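Local coordinates for fatty acid metabolism regulator protein (Bacillus subtilis, PDB 1VI0) that represses genes for fatty acid transport and beta-oxidation as a homodimer whose binding to DNA is inhibited by long-chain fatty acyl-CoA, at residues 86-91 and 160-165; 94-99 and 104-109. All coordinates share one frame; numbering follows the deposited sequence.

Contact 1 (86-91 and 160-165)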
# COMPACT_ATOMS: atom_id res chain seq x y z
N ALA A 86 -2.57 -20.20 -2.27
CA ALA A 86 -2.42 -20.20 -3.74
C ALA A 86 -3.68 -19.74 -4.45
O ALA A 86 -3.60 -18.93 -5.42
CB ALA A 86 -2.00 -21.58 -4.20
N LEU A 87 -4.81 -20.14 -3.98
CA LEU A 87 -6.12 -19.78 -4.52
C LEU A 87 -6.39 -18.29 -4.28
O LEU A 87 -6.77 -17.58 -5.24
CB LEU A 87 -7.20 -20.67 -3.95
CG LEU A 87 -8.45 -20.78 -4.86
CD1 LEU A 87 -8.04 -20.91 -6.32
CD2 LEU A 87 -9.22 -22.03 -4.44
N VAL A 88 -6.15 -17.84 -3.05
CA VAL A 88 -6.32 -16.42 -2.77
C VAL A 88 -5.47 -15.58 -3.71
O VAL A 88 -6.04 -14.64 -4.28
CB VAL A 88 -5.90 -16.07 -1.30
CG1 VAL A 88 -5.97 -14.59 -1.14
CG2 VAL A 88 -6.93 -16.76 -0.37
N ILE A 89 -4.19 -15.86 -3.85
CA ILE A 89 -3.34 -15.03 -4.72
C ILE A 89 -3.84 -15.02 -6.17
O ILE A 89 -3.96 -14.00 -6.83
CB ILE A 89 -1.87 -15.42 -4.61
CG1 ILE A 89 -1.41 -15.34 -3.11
CG2 ILE A 89 -0.98 -14.60 -5.49
CD1 ILE A 89 -0.10 -16.00 -2.88
N SER A 90 -4.05 -16.25 -6.68
CA SER A 90 -4.47 -16.32 -8.10
C SER A 90 -5.82 -15.69 -8.32
O SER A 90 -5.99 -14.94 -9.31
CB SER A 90 -4.40 -17.78 -8.54
OG SER A 90 -5.41 -18.55 -7.97
N LYS A 91 -6.76 -15.80 -7.36
CA LYS A 91 -8.06 -15.20 -7.51
C LYS A 91 -7.99 -13.66 -7.39
O LYS A 91 -8.66 -12.99 -8.20
CB LYS A 91 -9.13 -15.85 -6.67
CG LYS A 91 -9.29 -17.34 -7.01
CD LYS A 91 -10.26 -17.49 -8.18
CE LYS A 91 -9.71 -18.43 -9.25
NZ LYS A 91 -8.61 -17.78 -10.04
N GLY A 160 0.19 -7.35 2.14
CA GLY A 160 1.02 -6.22 1.57
C GLY A 160 1.80 -6.73 0.35
O GLY A 160 1.94 -5.92 -0.59
N THR A 161 2.25 -7.97 0.37
CA THR A 161 3.00 -8.55 -0.77
C THR A 161 2.08 -8.68 -1.98
O THR A 161 2.36 -8.17 -3.07
CB THR A 161 3.58 -9.91 -0.36
OG1 THR A 161 4.59 -9.70 0.65
CG2 THR A 161 4.16 -10.68 -1.54
N ILE A 162 0.87 -9.21 -1.81
CA ILE A 162 -0.10 -9.33 -2.86
C ILE A 162 -0.44 -7.98 -3.49
O ILE A 162 -0.31 -7.64 -4.69
CB ILE A 162 -1.38 -10.04 -2.39
CG1 ILE A 162 -1.09 -11.50 -1.95
CG2 ILE A 162 -2.39 -10.05 -3.54
CD1 ILE A 162 -2.31 -12.18 -1.28
N ASP A 163 -0.75 -7.03 -2.55
CA ASP A 163 -1.16 -5.72 -2.90
C ASP A 163 -0.06 -4.89 -3.58
O ASP A 163 -0.35 -4.31 -4.67
CB ASP A 163 -1.62 -4.95 -1.63
CG ASP A 163 -2.20 -3.61 -1.96
OD1 ASP A 163 -3.21 -3.57 -2.75
OD2 ASP A 163 -1.81 -2.58 -1.34
N GLU A 164 1.19 -5.08 -3.15
CA GLU A 164 2.28 -4.27 -3.79
C GLU A 164 2.57 -4.89 -5.17
O GLU A 164 2.98 -4.12 -6.08
CB GLU A 164 3.52 -4.27 -2.92
CG GLU A 164 4.73 -3.58 -3.54
CD GLU A 164 4.48 -2.08 -3.77
OE1 GLU A 164 3.59 -1.50 -3.17
OE2 GLU A 164 5.24 -1.56 -4.63
N THR A 165 2.40 -6.19 -5.27
CA THR A 165 2.58 -6.82 -6.62
C THR A 165 1.59 -6.24 -7.59
O THR A 165 1.94 -5.83 -8.75
CB THR A 165 2.57 -8.36 -6.53
OG1 THR A 165 3.59 -8.80 -5.64
CG2 THR A 165 2.94 -8.87 -7.95
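Ile89 and Ile162 meet with matching first torsions: each holds CG1 anti to its own carbonyl carbon and beside its backbone N (chi1 -55° and -63°), and from there Ile162 presents CG1 and CD1, Ile89 the flank of its CG1 methylene. This is helix-to-helix packing inside the all-helical C-terminal domain of a TetR-family repressor, joining helix 81-97 to helix 151-171. Ile162 directs its CB at the opposite helix, and its CD1 methyl lies 3.8 Å from CG1 of Ile89. The two side chains cross obliquely, and Ile89 CG1 and Ile162 CG1 are 4.0 Å apart. Val88 adds a looser touch, its CG1 standing 4.4 Å from Ile162 CD1, which thus reaches both neighbours on helix 81-97. Beta-branched side chains suit the place: a helix leaves them few rotamers, and their broad apolar shape fills a buried interface that has no hydrogen bond across it. Tyr128 of helix 115-141 packs on Val88 and Ile162, while Leu186 of helix 182-191 packs on Ile89. On the far side of helix 151-171, Asp163 touches the bound dodecyl-CoA, and Glu164 forms a salt bridge with Arg111 of the second subunit. Threonine keeps its hydroxyl satisfied within the buried helix: Thr165 OG1 donates to Thr161 O at 2.9 Å, from 38° above the carbonyl plane, while Thr165 N reaches the same oxygen from the opposite face.

Contact 2 (94-99 and 104-109); sequences SLLAGD and IVTQLE. With DCC (dodecyl-coa), chain C.
Leu96 sets its CD1 methyl against two polar side-chain atoms, Thr106 OG1 at 3.6 Å and, less closely, Gln107 OE1. Its other methyl, CD2, rests 3.8 Å from Thr106 OG1. These are van der Waals contacts of methyl groups against oxygens. Thr106 OG1 sits between its own backbone N and carbonyl carbon (chi1 64°), where it also hydrogen-bonds to Ala103 O one turn back; threonine can thus bury a hydroxyl. With an alanine at Leu96 both methyls are gone, which is likely to open a gap beside Thr106 and leave the Gln107 carboxamide less firmly packed. Dodecyl-CoA runs past Thr106 and Leu95: its acyl carbon CA3 is 3.4 Å from Thr106 O, and C11, near the chain's end, is equally close to Leu95 CD1, an apolar side chain suited to a fatty tail. Further out, Gln107 NE2 bonds to Thr167, and Arg111 NE to Thr106 O. Asp99 N-caps helix 100-109 through OD1 to Leu102 N, and a pi-type turn closes with Glu109 N on Ile104 O at 3.2 Å. Helix 151-171 covers Leu96 and Gln107 with Val166, while helix 9-24 packs on Val105.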
# COMPACT_ATOMS: atom_id res chain seq x y z
N SER A 94 -6.37 -12.44 -10.70
CA SER A 94 -7.29 -12.65 -11.79
C SER A 94 -8.41 -11.62 -11.85
O SER A 94 -8.80 -11.13 -12.92
CB SER A 94 -7.89 -14.07 -11.81
OG SER A 94 -6.83 -14.99 -12.10
N LEU A 95 -9.04 -11.34 -10.75
CA LEU A 95 -10.11 -10.33 -10.65
C LEU A 95 -9.63 -8.99 -11.19
O LEU A 95 -10.24 -8.46 -12.14
CB LEU A 95 -10.45 -10.21 -9.17
CG LEU A 95 -11.75 -9.53 -8.73
CD1 LEU A 95 -11.47 -8.33 -7.85
CD2 LEU A 95 -12.69 -9.20 -9.87
N LEU A 96 -8.49 -8.51 -10.71
CA LEU A 96 -7.94 -7.24 -11.09
C LEU A 96 -7.40 -7.25 -12.51
O LEU A 96 -7.60 -6.28 -13.26
CB LEU A 96 -6.94 -6.73 -10.06
CG LEU A 96 -7.55 -6.56 -8.64
CD1 LEU A 96 -6.53 -5.85 -7.74
CD2 LEU A 96 -8.81 -5.72 -8.72
N ALA A 97 -6.79 -8.37 -12.95
CA ALA A 97 -6.31 -8.42 -14.35
C ALA A 97 -7.49 -8.43 -15.31
O ALA A 97 -7.35 -8.10 -16.52
CB ALA A 97 -5.44 -9.64 -14.62
N GLY A 98 -8.64 -8.86 -14.86
CA GLY A 98 -9.88 -8.98 -15.56
C GLY A 98 -10.65 -7.68 -15.70
O GLY A 98 -11.65 -7.64 -16.43
N ASP A 99 -10.18 -6.64 -15.01
CA ASP A 99 -10.91 -5.35 -15.05
C ASP A 99 -9.97 -4.22 -14.79
O ASP A 99 -9.67 -3.83 -13.66
CB ASP A 99 -12.09 -5.47 -14.11
CG ASP A 99 -13.03 -4.27 -14.08
OD1 ASP A 99 -12.68 -3.20 -14.52
OD2 ASP A 99 -14.19 -4.48 -13.60
N ILE A 104 -7.43 0.20 -11.20
CA ILE A 104 -7.02 1.60 -10.98
C ILE A 104 -7.78 2.11 -9.73
O ILE A 104 -7.21 2.72 -8.84
CB ILE A 104 -7.31 2.49 -12.18
CG1 ILE A 104 -6.26 2.26 -13.29
CG2 ILE A 104 -7.23 3.99 -11.76
CD1 ILE A 104 -6.64 2.86 -14.64
N VAL A 105 -9.03 1.68 -9.64
CA VAL A 105 -9.85 2.07 -8.47
C VAL A 105 -9.27 1.49 -7.19
O VAL A 105 -8.95 2.25 -6.26
CB VAL A 105 -11.31 1.74 -8.66
CG1 VAL A 105 -12.10 1.87 -7.32
CG2 VAL A 105 -12.00 2.61 -9.71
N THR A 106 -8.94 0.18 -7.14
CA THR A 106 -8.44 -0.47 -5.97
C THR A 106 -7.05 -0.03 -5.58
O THR A 106 -6.78 0.12 -4.39
CB THR A 106 -8.53 -2.01 -6.01
OG1 THR A 106 -7.66 -2.46 -7.07
CG2 THR A 106 -9.95 -2.51 -6.30
N GLN A 107 -6.13 0.19 -6.55
CA GLN A 107 -4.77 0.53 -6.25
C GLN A 107 -4.48 2.01 -6.07
O GLN A 107 -3.48 2.37 -5.41
CB GLN A 107 -3.83 -0.05 -7.32
CG GLN A 107 -3.98 -1.55 -7.46
CD GLN A 107 -4.05 -2.34 -6.17
OE1 GLN A 107 -5.11 -2.83 -5.82
NE2 GLN A 107 -2.96 -2.53 -5.45
N LEU A 108 -5.36 2.83 -6.64
CA LEU A 108 -5.18 4.26 -6.57
C LEU A 108 -6.36 4.99 -5.97
O LEU A 108 -6.18 5.62 -4.90
CB LEU A 108 -4.92 4.83 -7.98
CG LEU A 108 -3.50 5.11 -8.44
CD1 LEU A 108 -2.42 4.45 -7.64
CD2 LEU A 108 -3.36 4.76 -9.95
N GLU A 109 -7.54 4.89 -6.58
CA GLU A 109 -8.68 5.72 -6.15
C GLU A 109 -9.28 5.45 -4.81
O GLU A 109 -9.82 6.36 -4.15
CB GLU A 109 -9.72 5.76 -7.27
CG GLU A 109 -9.11 6.24 -8.60
CD GLU A 109 -8.52 7.62 -8.53
OE1 GLU A 109 -8.90 8.45 -7.64
OE2 GLU A 109 -7.64 7.92 -9.35
C2 DCC C . 0.79 -5.62 17.08
C4 DCC C . -1.09 -4.96 16.04
C5 DCC C . -0.63 -5.34 14.80
C6 DCC C . 0.69 -5.85 14.78
C8 DCC C . -2.58 -4.59 14.49
C10 DCC C . -10.86 -6.75 -3.74
C11 DCC C . -11.71 -6.47 -5.00
C12 DCC C . -12.83 -5.47 -4.77
N9 DCC C . -2.34 -4.46 15.84
N7 DCC C . -1.57 -5.08 13.82
N3 DCC C . -0.45 -5.10 17.22
N1 DCC C . 1.36 -6.03 15.94
N6 DCC C . 1.27 -6.20 13.63
C1' DCC C . -3.29 -4.06 16.94
C2' DCC C . -4.16 -2.82 16.60
O2' DCC C . -3.49 -1.68 17.20
C3' DCC C . -5.44 -3.11 17.45
O3' DCC C . -5.08 -2.94 18.87
C4' DCC C . -5.57 -4.66 17.19
O4' DCC C . -4.24 -5.14 16.99
C5' DCC C . -6.52 -4.95 16.06
O5' DCC C . -6.22 -4.19 14.85
P1 DCC C . -6.17 -4.85 13.40
O11 DCC C . -5.89 -3.80 12.44
O12 DCC C . -5.22 -6.09 13.47
O6 DCC C . -7.56 -5.49 13.20
P2 DCC C . -8.70 -4.51 12.98
O21 DCC C . -9.84 -5.35 12.46
O22 DCC C . -8.88 -3.69 14.19
O7 DCC C . -8.33 -3.50 11.77
CPA DCC C . -8.59 -3.98 10.37
CPB DCC C . -8.16 -2.87 9.36
CP8 DCC C . -6.79 -2.30 9.77
CP7 DCC C . -9.20 -1.76 9.46
CP9 DCC C . -8.22 -3.33 7.95
OP3 DCC C . -5.85 -3.30 9.98
CP6 DCC C . -6.26 -1.28 8.78
OP2 DCC C . -6.85 -0.22 8.61
NP2 DCC C . -5.14 -1.63 8.20
CP5 DCC C . -4.49 -0.74 7.16
CP4 DCC C . -4.94 -1.37 5.78
CP3 DCC C . -4.55 -0.43 4.62
OP1 DCC C . -4.99 0.72 4.59
NP1 DCC C . -3.73 -0.93 3.76
CP2 DCC C . -3.18 -0.22 2.58
CP1 DCC C . -3.78 -0.98 1.43
S DCC C . -5.56 -1.30 1.47
P3 DCC C . -5.94 -2.24 20.03
O31 DCC C . -6.60 -1.06 19.46
O32 DCC C . -6.93 -3.20 20.55
O33 DCC C . -4.88 -1.91 21.05
CA1 DCC C . -6.20 0.25 0.78
CA2 DCC C . -7.65 0.11 0.24
OA1 DCC C . -5.53 1.25 0.71
CA3 DCC C . -7.69 -0.52 -1.17
CA4 DCC C . -8.48 -1.76 -1.38
CA5 DCC C . -7.65 -3.02 -1.51
CA6 DCC C . -8.19 -4.03 -2.51
CA7 DCC C . -8.77 -5.29 -1.92
CA8 DCC C . -8.60 -6.57 -2.65
CA9 DCC C . -9.35 -6.70 -3.98

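Overall arrangement
Both contacts lie in the C-terminal ligand-binding region and share helix 81-97, their centres 12 Å apart. Contact 1 joins that helix to helix 151-171, far along the chain; contact 2 joins its last turn to the next helix, 100-109, and both of its segments fall between those of contact 1. The two meet directly where Asp163 OD1 and Gln107 NE2, 2.9 Å apart, probably hydrogen-bond. Residues of both also touch dodecyl-CoA and the second subunit. Since helix 100-109 packs on helix 9-24 of the DNA-binding domain, this arrangement is consistent with a route by which acyl-CoA binding could influence DNA binding.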